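Local coordinates for hypothetical protein aq_1956 (Aquifex aeolicus, PDB 2YVT) that is of unknown function but, as a member of the calcineurin-like metallophosphoesterase superfamily, probably hydrolyses phosphate esters with the help of metal ions, at residues Glu49-Arg54 with Ala58-Asn63; Leu123-Ala128 with Arg158-Tyr163; Glu145-Phe148 with Leu154-Pro157. All coordinates share one frame; numbering follows the deposited sequence.

Contact 1. Residues Glu49-Arg54 with Ala58-Asn63; sequences EKEYER and ARREPN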
ATOM      1  N   GLU A  49      -3.042  16.198   6.945  1.00 12.15           N
ATOM      2  CA  GLU A  49      -1.987  15.667   7.791  1.00 13.33           C
ATOM      3  C   GLU A  49      -1.414  16.762   8.679  1.00 13.04           C
ATOM      4  O   GLU A  49      -1.212  16.544   9.872  1.00 13.42           O
ATOM      5  CB  GLU A  49      -0.874  15.031   6.966  1.00 15.38           C
ATOM      6  CG  GLU A  49       0.235  14.478   7.828  1.00 18.54           C
ATOM      7  CD  GLU A  49       1.173  13.577   7.067  1.00 20.89           C
ATOM      8  OE1 GLU A  49       1.431  13.830   5.866  1.00 21.50           O
ATOM      9  OE2 GLU A  49       1.656  12.611   7.687  1.00 24.57           O
ATOM     10  N   LYS A  50      -1.176  17.934   8.098  1.00 12.86           N
ATOM     11  CA  LYS A  50      -0.611  19.045   8.860  1.00 14.04           C
ATOM     12  C   LYS A  50      -1.537  19.484   9.986  1.00 13.38           C
ATOM     13  O   LYS A  50      -1.071  19.742  11.092  1.00 13.90           O
ATOM     14  CB  LYS A  50      -0.281  20.233   7.956  1.00 16.24           C
ATOM     15  CG  LYS A  50       0.963  20.041   7.096  1.00 18.34           C
ATOM     16  CD  LYS A  50       1.263  21.300   6.295  1.00 21.82           C
ATOM     17  CE  LYS A  50       2.378  21.067   5.288  1.00 24.21           C
ATOM     18  NZ  LYS A  50       3.718  21.017   5.937  1.00 26.47           N
ATOM     19  N   GLU A  51      -2.843  19.546   9.719  1.00 13.67           N
ATOM     20  CA  GLU A  51      -3.785  19.939  10.773  1.00 13.08           C
ATOM     21  C   GLU A  51      -3.769  18.935  11.923  1.00 13.11           C
ATOM     22  O   GLU A  51      -3.735  19.318  13.094  1.00 13.14           O
ATOM     23  CB  GLU A  51      -5.206  20.146  10.239  1.00 13.37           C
ATOM     24  CG  GLU A  51      -6.282  20.223  11.337  1.00 13.81           C
ATOM     25  CD  GLU A  51      -6.067  21.351  12.355  1.00 15.46           C
ATOM     26  OE1 GLU A  51      -5.396  22.365  12.036  1.00 16.74           O
ATOM     27  OE2 GLU A  51      -6.592  21.216  13.484  1.00 15.35           O
ATOM     28  N   TYR A  52      -3.785  17.649  11.579  1.00 12.69           N
ATOM     29  CA  TYR A  52      -3.713  16.591  12.575  1.00 13.53           C
ATOM     30  C   TYR A  52      -2.452  16.701  13.438  1.00 12.84           C
ATOM     31  O   TYR A  52      -2.536  16.674  14.670  1.00 13.41           O
ATOM     32  CB  TYR A  52      -3.779  15.229  11.885  1.00 16.08           C
ATOM     33  CG  TYR A  52      -3.571  14.057  12.813  1.00 17.13           C
ATOM     34  CD1 TYR A  52      -4.611  13.576  13.610  1.00 17.99           C
ATOM     35  CD2 TYR A  52      -2.328  13.432  12.901  1.00 17.17           C
ATOM     36  CE1 TYR A  52      -4.417  12.497  14.459  1.00 18.08           C
ATOM     37  CE2 TYR A  52      -2.125  12.354  13.750  1.00 18.22           C
ATOM     38  CZ  TYR A  52      -3.174  11.898  14.530  1.00 17.88           C
ATOM     39  OH  TYR A  52      -2.970  10.822  15.371  1.00 19.75           O
ATOM     40  N   GLU A  53      -1.291  16.849  12.793  1.00 12.30           N
ATOM     41  CA  GLU A  53      -0.020  16.905  13.521  1.00 12.64           C
ATOM     42  C   GLU A  53       0.084  18.171  14.371  1.00 12.19           C
ATOM     43  O   GLU A  53       0.470  18.099  15.535  1.00 13.03           O
ATOM     44  CB  GLU A  53       1.194  16.759  12.588  1.00 14.85           C
ATOM     45  CG  GLU A  53       1.284  15.408  11.839  1.00 16.60           C
ATOM     46  CD  GLU A  53       1.336  14.173  12.745  1.00 19.81           C
ATOM     47  OE1 GLU A  53       1.660  14.290  13.953  1.00 21.59           O
ATOM     48  OE2 GLU A  53       1.046  13.062  12.238  1.00 22.09           O
ATOM     49  N   ARG A  54      -0.295  19.312  13.796  1.00 13.16           N
ATOM     50  CA  ARG A  54      -0.285  20.585  14.522  1.00 13.15           C
ATOM     51  C   ARG A  54      -1.202  20.540  15.737  1.00 13.20           C
ATOM     52  O   ARG A  54      -0.825  20.983  16.824  1.00 14.21           O
ATOM     53  CB  ARG A  54      -0.712  21.742  13.614  1.00 13.51           C
ATOM     54  CG  ARG A  54       0.301  22.136  12.547  1.00 15.42           C
ATOM     55  CD  ARG A  54       1.583  22.708  13.146  1.00 16.76           C
ATOM     56  NE  ARG A  54       1.361  23.934  13.923  1.00 18.63           N
ATOM     57  CZ  ARG A  54       1.366  25.171  13.429  1.00 19.36           C
ATOM     58  NH1 ARG A  54       1.570  25.394  12.134  1.00 19.68           N
ATOM     59  NH2 ARG A  54       1.154  26.198  14.239  1.00 20.29           N
ATOM     60  N   ALA A  58       0.002  20.788  19.651  1.00 15.83           N
ATOM     61  CA  ALA A  58      -0.538  21.909  20.436  1.00 16.73           C
ATOM     62  C   ALA A  58      -1.535  21.448  21.499  1.00 18.60           C
ATOM     63  O   ALA A  58      -2.053  22.267  22.272  1.00 19.66           O
ATOM     64  CB  ALA A  58      -1.183  22.939  19.513  1.00 17.23           C
ATOM     65  N   ARG A  59      -1.797  20.138  21.528  1.00 19.34           N
ATOM     66  CA  ARG A  59      -2.782  19.537  22.433  1.00 22.07           C
ATOM     67  C   ARG A  59      -4.138  20.244  22.328  1.00 20.82           C
ATOM     68  O   ARG A  59      -4.706  20.702  23.329  1.00 22.27           O
ATOM     69  CB  ARG A  59      -2.263  19.508  23.880  1.00 22.56           C
ATOM     70  CG  ARG A  59      -1.041  18.625  24.093  1.00 25.10           C
ATOM     71  CD  ARG A  59      -0.609  18.648  25.556  1.00 26.51           C
ATOM     72  NE  ARG A  59       0.718  18.066  25.769  1.00 31.81           N
ATOM     73  CZ  ARG A  59       1.373  18.096  26.930  1.00 32.71           C
ATOM     74  NH1 ARG A  59       0.829  18.677  27.994  1.00 34.21           N
ATOM     75  NH2 ARG A  59       2.573  17.543  27.031  1.00 34.17           N
ATOM     76  N   ARG A  60      -4.636  20.351  21.098  1.00 18.50           N
ATOM     77  CA  ARG A  60      -5.954  20.927  20.838  1.00 17.79           C
ATOM     78  C   ARG A  60      -6.761  19.981  19.953  1.00 17.13           C
ATOM     79  O   ARG A  60      -6.200  19.083  19.311  1.00 16.84           O
ATOM     80  CB  ARG A  60      -5.842  22.307  20.185  1.00 17.32           C
ATOM     81  CG  ARG A  60      -5.096  22.304  18.855  1.00 17.41           C
ATOM     82  CD  ARG A  60      -5.094  23.689  18.210  1.00 17.97           C
ATOM     83  NE  ARG A  60      -4.394  23.677  16.925  1.00 17.72           N
ATOM     84  CZ  ARG A  60      -4.907  23.189  15.795  1.00 18.33           C
ATOM     85  NH1 ARG A  60      -6.135  22.672  15.779  1.00 17.43           N
ATOM     86  NH2 ARG A  60      -4.195  23.211  14.676  1.00 18.07           N
ATOM     87  N   GLU A  61      -8.071  20.196  19.927  1.00 17.28           N
ATOM     88  CA  GLU A  61      -8.979  19.346  19.169  1.00 16.13           C
ATOM     89  C   GLU A  61      -8.775  19.561  17.670  1.00 15.75           C
ATOM     90  O   GLU A  61      -8.932  20.676  17.188  1.00 16.15           O
ATOM     91  CB  GLU A  61     -10.433  19.644  19.562  1.00 17.64           C
ATOM     92  CG  GLU A  61     -11.462  18.712  18.921  1.00 18.47           C
ATOM     93  CD  GLU A  61     -11.330  17.278  19.404  1.00 18.92           C
ATOM     94  OE1 GLU A  61     -11.260  17.061  20.636  1.00 20.68           O
ATOM     95  OE2 GLU A  61     -11.289  16.372  18.552  1.00 18.98           O
ATOM     96  N   PRO A  62      -8.404  18.497  16.927  1.00 15.20           N
ATOM     97  CA  PRO A  62      -8.237  18.666  15.483  1.00 15.59           C
ATOM     98  C   PRO A  62      -9.453  19.302  14.817  1.00 15.56           C
ATOM     99  O   PRO A  62     -10.597  18.957  15.135  1.00 15.94           O
ATOM    100  CB  PRO A  62      -8.018  17.234  14.983  1.00 15.77           C
ATOM    101  CG  PRO A  62      -7.442  16.536  16.142  1.00 16.38           C
ATOM    102  CD  PRO A  62      -8.117  17.115  17.349  1.00 15.30           C
ATOM    103  N   ASN A  63      -9.195  20.245  13.920  1.00 13.95           N
ATOM    104  CA  ASN A  63     -10.250  21.028  13.292  1.00 14.33           C
ATOM    105  C   ASN A  63     -10.827  20.294  12.086  1.00 13.87           C
ATOM    106  O   ASN A  63     -10.208  20.252  11.017  1.00 14.31           O
ATOM    107  CB  ASN A  63      -9.694  22.401  12.900  1.00 15.60           C
ATOM    108  CG  ASN A  63     -10.727  23.303  12.260  1.00 17.17           C
ATOM    109  OD1 ASN A  63     -11.919  22.977  12.181  1.00 16.68           O
ATOM    110  ND2 ASN A  63     -10.266  24.461  11.786  1.00 19.49           N
TER
HETATM  111  O   HOH W   1      -7.013  24.579  12.124  1.00 25.85           O

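Contact 2. Residues Leu123-Ala128 with Arg158-Tyr163; sequences LHEGFA and RWYVEY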
ATOM      1  N   LEU A 123      -7.634  -3.695  -0.721  1.00 10.05           N
ATOM      2  CA  LEU A 123      -7.391  -4.570   0.421  1.00 10.52           C
ATOM      3  C   LEU A 123      -6.913  -3.740   1.588  1.00 10.50           C
ATOM      4  O   LEU A 123      -5.822  -3.172   1.562  1.00  9.86           O
ATOM      5  CB  LEU A 123      -6.349  -5.642   0.084  1.00 11.66           C
ATOM      6  CG  LEU A 123      -6.712  -6.634  -1.013  1.00 12.45           C
ATOM      7  CD1 LEU A 123      -5.549  -7.580  -1.219  1.00 12.58           C
ATOM      8  CD2 LEU A 123      -7.979  -7.399  -0.670  1.00 14.29           C
ATOM      9  N   HIS A 124      -7.759  -3.644   2.600  1.00  9.81           N
ATOM     10  CA  HIS A 124      -7.389  -2.951   3.816  1.00  9.18           C
ATOM     11  C   HIS A 124      -8.107  -3.597   4.986  1.00  9.18           C
ATOM     12  O   HIS A 124      -9.339  -3.555   5.068  1.00  9.93           O
ATOM     13  CB  HIS A 124      -7.712  -1.453   3.740  1.00  9.04           C
ATOM     14  CG  HIS A 124      -7.345  -0.708   4.986  1.00  9.02           C
ATOM     15  ND1 HIS A 124      -6.056  -0.680   5.480  1.00  8.72           N
ATOM     16  CD2 HIS A 124      -8.097   0.005   5.856  1.00  8.66           C
ATOM     17  CE1 HIS A 124      -6.027   0.033   6.592  1.00  8.91           C
ATOM     18  NE2 HIS A 124      -7.255   0.451   6.849  1.00  8.43           N
ATOM     19  N   GLU A 125      -7.325  -4.205   5.879  1.00  8.25           N
ATOM     20  CA  GLU A 125      -7.868  -5.027   6.972  1.00  9.39           C
ATOM     21  C   GLU A 125      -8.705  -6.177   6.403  1.00 10.45           C
ATOM     22  O   GLU A 125      -9.744  -6.556   6.953  1.00 12.23           O
ATOM     23  CB  GLU A 125      -8.692  -4.187   7.948  1.00 10.11           C
ATOM     24  CG  GLU A 125      -8.005  -2.911   8.386  1.00 11.63           C
ATOM     25  CD  GLU A 125      -8.841  -2.121   9.340  1.00 14.11           C
ATOM     26  OE1 GLU A 125      -9.186  -2.673  10.396  1.00 17.71           O
ATOM     27  OE2 GLU A 125      -9.167  -0.959   9.031  1.00 17.02           O
ATOM     28  N   GLY A 126      -8.234  -6.731   5.292  1.00 10.42           N
ATOM     29  CA  GLY A 126      -8.985  -7.739   4.570  1.00 11.47           C
ATOM     30  C   GLY A 126      -8.116  -8.513   3.610  1.00 11.87           C
ATOM     31  O   GLY A 126      -6.886  -8.327   3.550  1.00 11.46           O
ATOM     32  N   PHE A 127      -8.771  -9.376   2.843  1.00 12.82           N
ATOM     33  CA  PHE A 127      -8.061 -10.390   2.096  1.00 13.89           C
ATOM     34  C   PHE A 127      -8.832 -10.753   0.850  1.00 14.49           C
ATOM     35  O   PHE A 127     -10.037 -10.513   0.759  1.00 15.88           O
ATOM     36  CB  PHE A 127      -7.898 -11.636   2.964  1.00 17.35           C
ATOM     37  CG  PHE A 127      -9.200 -12.312   3.286  1.00 18.92           C
ATOM     38  CD1 PHE A 127      -9.639 -13.397   2.532  1.00 20.97           C
ATOM     39  CD2 PHE A 127      -9.999 -11.848   4.328  1.00 20.64           C
ATOM     40  CE1 PHE A 127     -10.853 -14.022   2.826  1.00 21.78           C
ATOM     41  CE2 PHE A 127     -11.224 -12.466   4.626  1.00 20.91           C
ATOM     42  CZ  PHE A 127     -11.645 -13.554   3.869  1.00 20.69           C
ATOM     43  N   ALA A 128      -8.124 -11.360  -0.095  1.00 13.41           N
ATOM     44  CA  ALA A 128      -8.748 -11.902  -1.285  1.00 13.17           C
ATOM     45  C   ALA A 128      -7.951 -13.108  -1.747  1.00 13.99           C
ATOM     46  O   ALA A 128      -6.718 -13.125  -1.656  1.00 14.83           O
ATOM     47  CB  ALA A 128      -8.791 -10.862  -2.366  1.00 15.02           C
ATOM     48  N   ARG A 158      -0.188  -1.025  17.292  1.00 10.06           N
ATOM     49  CA  ARG A 158       0.166  -2.444  17.308  1.00 10.31           C
ATOM     50  C   ARG A 158      -0.976  -3.339  17.787  1.00  9.77           C
ATOM     51  O   ARG A 158      -1.303  -4.333  17.138  1.00 10.57           O
ATOM     52  CB  ARG A 158       1.413  -2.675  18.186  1.00 10.49           C
ATOM     53  CG  ARG A 158       1.792  -4.128  18.369  1.00 12.32           C
ATOM     54  CD  ARG A 158       2.965  -4.270  19.348  1.00 12.58           C
ATOM     55  NE  ARG A 158       4.200  -3.671  18.830  1.00 14.18           N
ATOM     56  CZ  ARG A 158       5.172  -4.358  18.235  1.00 14.32           C
ATOM     57  NH1 ARG A 158       5.046  -5.672  18.065  1.00 15.84           N
ATOM     58  NH2 ARG A 158       6.260  -3.729  17.796  1.00 14.49           N
ATOM     59  N   TRP A 159      -1.590  -2.984  18.916  1.00  9.96           N
ATOM     60  CA  TRP A 159      -2.643  -3.830  19.479  1.00  9.58           C
ATOM     61  C   TRP A 159      -3.777  -4.081  18.483  1.00  9.89           C
ATOM     62  O   TRP A 159      -4.305  -5.181  18.406  1.00 10.26           O
ATOM     63  CB  TRP A 159      -3.200  -3.243  20.783  1.00 11.96           C
ATOM     64  CG  TRP A 159      -4.083  -2.046  20.633  1.00 11.61           C
ATOM     65  CD1 TRP A 159      -3.710  -0.749  20.757  1.00 12.63           C
ATOM     66  CD2 TRP A 159      -5.493  -2.036  20.350  1.00 12.57           C
ATOM     67  NE1 TRP A 159      -4.791   0.076  20.583  1.00 13.05           N
ATOM     68  CE2 TRP A 159      -5.898  -0.686  20.321  1.00 12.55           C
ATOM     69  CE3 TRP A 159      -6.448  -3.038  20.111  1.00 12.19           C
ATOM     70  CZ2 TRP A 159      -7.221  -0.302  20.065  1.00 12.92           C
ATOM     71  CZ3 TRP A 159      -7.767  -2.661  19.858  1.00 12.72           C
ATOM     72  CH2 TRP A 159      -8.137  -1.299  19.830  1.00 12.58           C
ATOM     73  N   TYR A 160      -4.151  -3.045  17.737  1.00  9.12           N
ATOM     74  CA  TYR A 160      -5.264  -3.146  16.802  1.00  9.61           C
ATOM     75  C   TYR A 160      -4.892  -3.963  15.565  1.00  9.51           C
ATOM     76  O   TYR A 160      -5.682  -4.774  15.084  1.00 10.27           O
ATOM     77  CB  TYR A 160      -5.752  -1.752  16.413  1.00 10.21           C
ATOM     78  CG  TYR A 160      -6.914  -1.765  15.453  1.00 10.49           C
ATOM     79  CD1 TYR A 160      -8.218  -2.007  15.902  1.00 10.14           C
ATOM     80  CD2 TYR A 160      -6.711  -1.520  14.092  1.00  9.71           C
ATOM     81  CE1 TYR A 160      -9.292  -2.015  15.016  1.00 10.67           C
ATOM     82  CE2 TYR A 160      -7.770  -1.524  13.198  1.00 10.62           C
ATOM     83  CZ  TYR A 160      -9.060  -1.775  13.666  1.00  9.95           C
ATOM     84  OH  TYR A 160     -10.116  -1.775  12.784  1.00 12.77           O
ATOM     85  N   VAL A 161      -3.681  -3.744  15.057  1.00 10.09           N
ATOM     86  CA  VAL A 161      -3.185  -4.513  13.925  1.00 10.81           C
ATOM     87  C   VAL A 161      -3.195  -6.009  14.268  1.00 11.66           C
ATOM     88  O   VAL A 161      -3.726  -6.827  13.509  1.00 12.16           O
ATOM     89  CB  VAL A 161      -1.783  -4.033  13.509  1.00 10.72           C
ATOM     90  CG1 VAL A 161      -1.237  -4.888  12.374  1.00 12.75           C
ATOM     91  CG2 VAL A 161      -1.843  -2.551  13.109  1.00 11.15           C
ATOM     92  N   GLU A 162      -2.657  -6.348  15.439  1.00 12.68           N
ATOM     93  CA  GLU A 162      -2.614  -7.738  15.882  1.00 16.04           C
ATOM     94  C   GLU A 162      -4.023  -8.301  16.086  1.00 14.19           C
ATOM     95  O   GLU A 162      -4.311  -9.438  15.700  1.00 15.70           O
ATOM     96  CB  GLU A 162      -1.768  -7.860  17.150  1.00 16.75           C
ATOM     97  CG  GLU A 162      -0.309  -7.459  16.926  1.00 20.49           C
ATOM     98  CD  GLU A 162       0.572  -7.630  18.154  1.00 21.45           C
ATOM     99  OE1 GLU A 162       0.046  -7.771  19.283  1.00 25.33           O
ATOM    100  OE2 GLU A 162       1.807  -7.596  17.985  1.00 24.80           O
ATOM    101  N   TYR A 163      -4.907  -7.484  16.653  1.00 13.25           N
ATOM    102  CA  TYR A 163      -6.282  -7.885  16.908  1.00 13.54           C
ATOM    103  C   TYR A 163      -7.035  -8.209  15.614  1.00 13.11           C
ATOM    104  O   TYR A 163      -7.719  -9.232  15.510  1.00 14.55           O
ATOM    105  CB  TYR A 163      -7.012  -6.773  17.666  1.00 14.97           C
ATOM    106  CG  TYR A 163      -8.418  -7.142  18.069  1.00 15.28           C
ATOM    107  CD1 TYR A 163      -8.641  -8.065  19.099  1.00 16.04           C
ATOM    108  CD2 TYR A 163      -9.519  -6.592  17.414  1.00 15.38           C
ATOM    109  CE1 TYR A 163      -9.931  -8.427  19.477  1.00 17.12           C
ATOM    110  CE2 TYR A 163     -10.827  -6.944  17.794  1.00 15.92           C
ATOM    111  CZ  TYR A 163     -11.014  -7.856  18.823  1.00 15.96           C
ATOM    112  OH  TYR A 163     -12.293  -8.216  19.186  1.00 17.21           O
TER

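Contact 3. Residues Glu145-Phe148 with Leu154-Pro157; sequences EHEF and LKYP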
ATOM      1  N   GLU A 145       3.259   2.148  17.196  1.00 12.04           N
ATOM      2  CA  GLU A 145       3.085   1.500  18.483  1.00 12.97           C
ATOM      3  C   GLU A 145       1.782   1.900  19.154  1.00 13.94           C
ATOM      4  O   GLU A 145       1.095   1.037  19.696  1.00 15.99           O
ATOM      5  CB  GLU A 145       4.280   1.759  19.407  1.00 13.15           C
ATOM      6  CG  GLU A 145       5.573   1.126  18.887  1.00 13.26           C
ATOM      7  CD  GLU A 145       5.493  -0.392  18.728  1.00 12.93           C
ATOM      8  OE1 GLU A 145       4.553  -1.025  19.256  1.00 14.94           O
ATOM      9  OE2 GLU A 145       6.370  -0.966  18.050  1.00 14.41           O
ATOM     10  N   HIS A 146       1.435   3.188  19.099  1.00 13.68           N
ATOM     11  CA  HIS A 146       0.346   3.689  19.947  1.00 16.78           C
ATOM     12  C   HIS A 146      -0.621   4.703  19.308  1.00 16.69           C
ATOM     13  O   HIS A 146      -1.524   5.194  19.989  1.00 17.64           O
ATOM     14  CB  HIS A 146       0.912   4.238  21.275  1.00 20.03           C
ATOM     15  CG  HIS A 146       1.702   3.233  22.068  1.00 21.49           C
ATOM     16  ND1 HIS A 146       3.046   3.381  22.340  1.00 23.16           N
ATOM     17  CD2 HIS A 146       1.339   2.051  22.622  1.00 21.81           C
ATOM     18  CE1 HIS A 146       3.472   2.341  23.034  1.00 22.81           C
ATOM     19  NE2 HIS A 146       2.456   1.517  23.219  1.00 23.71           N
ATOM     20  N   GLU A 147      -0.445   5.011  18.020  1.00 14.83           N
ATOM     21  CA  GLU A 147      -1.313   5.980  17.335  1.00 15.52           C
ATOM     22  C   GLU A 147      -2.459   5.313  16.580  1.00 12.74           C
ATOM     23  O   GLU A 147      -2.268   4.280  15.948  1.00 12.99           O
ATOM     24  CB  GLU A 147      -0.512   6.824  16.350  1.00 19.08           C
ATOM     25  CG  GLU A 147       0.274   7.953  16.964  1.00 25.01           C
ATOM     26  CD  GLU A 147       0.753   8.916  15.909  1.00 27.50           C
ATOM     27  OE1 GLU A 147       0.088   9.964  15.704  1.00 30.14           O
ATOM     28  OE2 GLU A 147       1.765   8.598  15.247  1.00 29.48           O
ATOM     29  N   PHE A 148      -3.642   5.921  16.638  1.00 11.80           N
ATOM     30  CA  PHE A 148      -4.838   5.366  15.999  1.00 10.92           C
ATOM     31  C   PHE A 148      -5.668   6.529  15.456  1.00 10.50           C
ATOM     32  O   PHE A 148      -6.250   7.305  16.230  1.00 12.94           O
ATOM     33  CB  PHE A 148      -5.642   4.566  17.041  1.00 11.37           C
ATOM     34  CG  PHE A 148      -6.587   3.526  16.475  1.00 12.65           C
ATOM     35  CD1 PHE A 148      -7.123   2.559  17.325  1.00 13.79           C
ATOM     36  CD2 PHE A 148      -6.934   3.491  15.123  1.00 12.68           C
ATOM     37  CE1 PHE A 148      -7.993   1.581  16.853  1.00 13.46           C
ATOM     38  CE2 PHE A 148      -7.810   2.503  14.630  1.00 12.54           C
ATOM     39  CZ  PHE A 148      -8.341   1.552  15.497  1.00 13.24           C
ATOM     40  N   LEU A 154      -4.290   7.960   8.046  1.00  7.90           N
ATOM     41  CA  LEU A 154      -4.479   6.575   8.473  1.00  8.02           C
ATOM     42  C   LEU A 154      -3.275   6.130   9.293  1.00  8.16           C
ATOM     43  O   LEU A 154      -2.179   5.956   8.757  1.00  9.29           O
ATOM     44  CB  LEU A 154      -4.643   5.627   7.278  1.00  7.59           C
ATOM     45  CG  LEU A 154      -5.742   5.875   6.256  1.00  7.28           C
ATOM     46  CD1 LEU A 154      -5.856   4.633   5.365  1.00  8.53           C
ATOM     47  CD2 LEU A 154      -7.051   6.183   6.967  1.00  9.27           C
ATOM     48  N   LYS A 155      -3.490   5.967  10.593  1.00  8.30           N
ATOM     49  CA  LYS A 155      -2.467   5.453  11.510  1.00  8.85           C
ATOM     50  C   LYS A 155      -3.104   4.391  12.401  1.00  9.01           C
ATOM     51  O   LYS A 155      -4.229   4.562  12.873  1.00  9.05           O
ATOM     52  CB  LYS A 155      -1.894   6.573  12.391  1.00 10.15           C
ATOM     53  CG  LYS A 155      -1.171   7.684  11.643  1.00 13.07           C
ATOM     54  CD  LYS A 155      -0.388   8.541  12.644  1.00 16.02           C
ATOM     55  CE  LYS A 155       0.441   9.609  11.968  1.00 18.85           C
ATOM     56  NZ  LYS A 155       1.176  10.433  12.973  1.00 20.64           N
ATOM     57  N   TYR A 156      -2.395   3.288  12.617  1.00  8.05           N
ATOM     58  CA  TYR A 156      -2.916   2.194  13.433  1.00  8.56           C
ATOM     59  C   TYR A 156      -1.897   1.775  14.477  1.00  8.85           C
ATOM     60  O   TYR A 156      -0.694   1.806  14.214  1.00 10.77           O
ATOM     61  CB  TYR A 156      -3.276   1.002  12.555  1.00  8.01           C
ATOM     62  CG  TYR A 156      -4.403   1.313  11.610  1.00  8.41           C
ATOM     63  CD1 TYR A 156      -5.725   1.263  12.049  1.00  8.40           C
ATOM     64  CD2 TYR A 156      -4.152   1.689  10.285  1.00  8.19           C
ATOM     65  CE1 TYR A 156      -6.779   1.566  11.197  1.00  8.14           C
ATOM     66  CE2 TYR A 156      -5.216   1.997   9.407  1.00  7.87           C
ATOM     67  CZ  TYR A 156      -6.524   1.929   9.884  1.00  8.24           C
ATOM     68  OH  TYR A 156      -7.579   2.230   9.061  1.00  8.66           O
ATOM     69  N   PRO A 157      -2.375   1.395  15.673  1.00  9.29           N
ATOM     70  CA  PRO A 157      -1.499   0.943  16.756  1.00  9.34           C
ATOM     71  C   PRO A 157      -1.315  -0.566  16.743  1.00  9.27           C
ATOM     72  O   PRO A 157      -2.196  -1.290  16.269  1.00  9.67           O
ATOM     73  CB  PRO A 157      -2.285   1.348  18.002  1.00  9.88           C
ATOM     74  CG  PRO A 157      -3.721   1.174  17.595  1.00  9.78           C
ATOM     75  CD  PRO A 157      -3.787   1.455  16.102  1.00  9.66           C
TER
HETATM   76  O   HOH W   2       3.675   9.347  13.414  1.00 35.55           O

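Contact 1. Residues Glu49-Arg54 with Ala58-Asn63
E51 and R60 reach each other through contrasting side-chain shapes. The glutamate sets CG anti to its own backbone N (chi1 166°) and then bends at CG, which swings its carboxylate out to the returning loop. R60 places CG between its N and carbonyl carbon (chi1 59°) and runs extended to NE, so that the guanidinium passes beside CB of R54 and meets the carboxylate end-on, by its NH1/NH2 edge. The grip is two-pronged: R60 NH1 gives to E51 OE2 at 2.8 Å and NH2 to E51 OE1 at 3.0 Å. Both oxygens lie close to the guanidinium plane, although the two flat groups are twisted 38° apart.

OE2 has a second donor, the backbone N of N63, at 2.8 Å, on the anti side and well out of the carboxylate plane. Water 1 bridges the other end, donating to E51 OE1 and accepting a longer bond from N63 ND2, while N63 OD1 caps the N of K65 in the next helix. Backbone geometry sets up the return: A58 N bonds R54 O (3.0 Å), and R59, with positive phi, closes the helix in a Schellman motif.

One surface carboxylate thus ties the last turns of helix 46-57 to the loop that follows it. Its bidentate salt bridge and added backbone donor would be expected to stabilise its ionised form, with two partners sharing OE2.

Contact 2. Residues Leu123-Ala128 with Arg158-Tyr163
E125 and Y160 make the single side-chain meeting between L123-A128 and the helix 158-164, and the H124 ring together with a bulge at E125-G126 supports the glutamate where it stands. L123 still belongs to the neighbourhood of the sheet that holds strands 91-95 and 120-122: its backbone pairs with V94 and its side chain packs on F93 and V136. H124 follows, its ND1 bonded to the backbone N of G140. The flat imidazole forms a platform, with CG of E125 3.7 Å above the plane and over the ring centre.

At E125 the backbone takes a left-handed conformation, with positive phi (59°), and E125 and G126 both face G138. This is a G1 beta bulge, which starts the antiparallel pairing of strand 126-130 with strand 134-144. The side chain sets CG anti to the carbonyl carbon and continues extended from CG, which places the carboxylate beside the Y160 hydroxyl. OE1 receives the phenol hydrogen of Y160 OH at 2.7 Å through its syn lone pair. It also lies 3.3 Å from Y160 CE2, near the ring plane, and the carboxylate stands 73° from that plane. Beyond G126, F127 turns its ring to F167, and the backbone of A128 pairs with V136.

The segment therefore passes from the edge of one sheet of the metallophosphoesterase beta sandwich into the other, and a tyrosine from helix 158-164, thirty-five residues further on, meets it at the bend. The contact is small, 72 Å², but a short phenol-to-carboxylate bond probably orients the tyrosine hydroxyl. That donor would tend to stabilise the carboxylate charge, whereas the acidic E150, packed against E125, would tend to work against it.

Contact 3. Residues Glu145-Phe148 with Leu154-Pro157
E147 and K155 carry the charged part of the contact. K155, an extended chain, ends with NZ 3.0 Å from E147 OE1 and equally 3.0 Å from OE2, a forked salt bridge on the syn side of both oxygens, with the ammonium slightly out of the carboxylate plane. Water 2 completes a small ring, donating to E147 OE2 and accepting from K155 NZ, and E53 supplies the lysine with a second carboxylate.

In the backbone, the ladder is interrupted at P157. E147 O comes 2.9 Å from P157 N, but a proline nitrogen has no hydrogen to offer; F148 CA approaches K155 O at 3.3 Å as a CA-H...O contact, and backbone hydrogen bonding appears one step on, between K155 and E149. Residues 145-148 here leave the end of strand 134-144 and fold back antiparallel over strand 155-157, which itself pairs parallel with 134-144 through L154 and Y156 and ends at P157, the N-cap of helix 158-164.

Apolar contact is concentrated on F148. Its ring receives P157 CD over one face, a CH-pi interaction 3.8 Å from the centroid and 25° off the normal. F148 CE2 also touches Y156 CD1 at 3.5 Å, with the two rings inclined at 54°. The torsion at F148 (CG anti to N, chi1 -158°) turns one face of the ring to P157 CD, whereas the Y156 hydroxyl reaches E150 and H124.

How the contacts relate
Contact 3 sits between the other two and joins them. It touches contact 1 where E53 OE2 lies 2.7 Å from K155 NZ, a salt bridge, and where Y52 OH probably bonds E147 OE1 at 3.2 Å. On the other side R158 NE and E145 OE1, 2.7 Å apart, form a salt bridge, while H124 NE2 and Y156 OH, 2.9 Å apart, probably share a hydrogen bond. Centres are about 15 Å apart for contacts 1 and 3 and about 12 Å for contacts 2 and 3, whereas contacts 1 and 2 are about 26 Å apart and do not touch. No metal or ligand belongs to the three contacts, so their relation to a catalytic centre stays open.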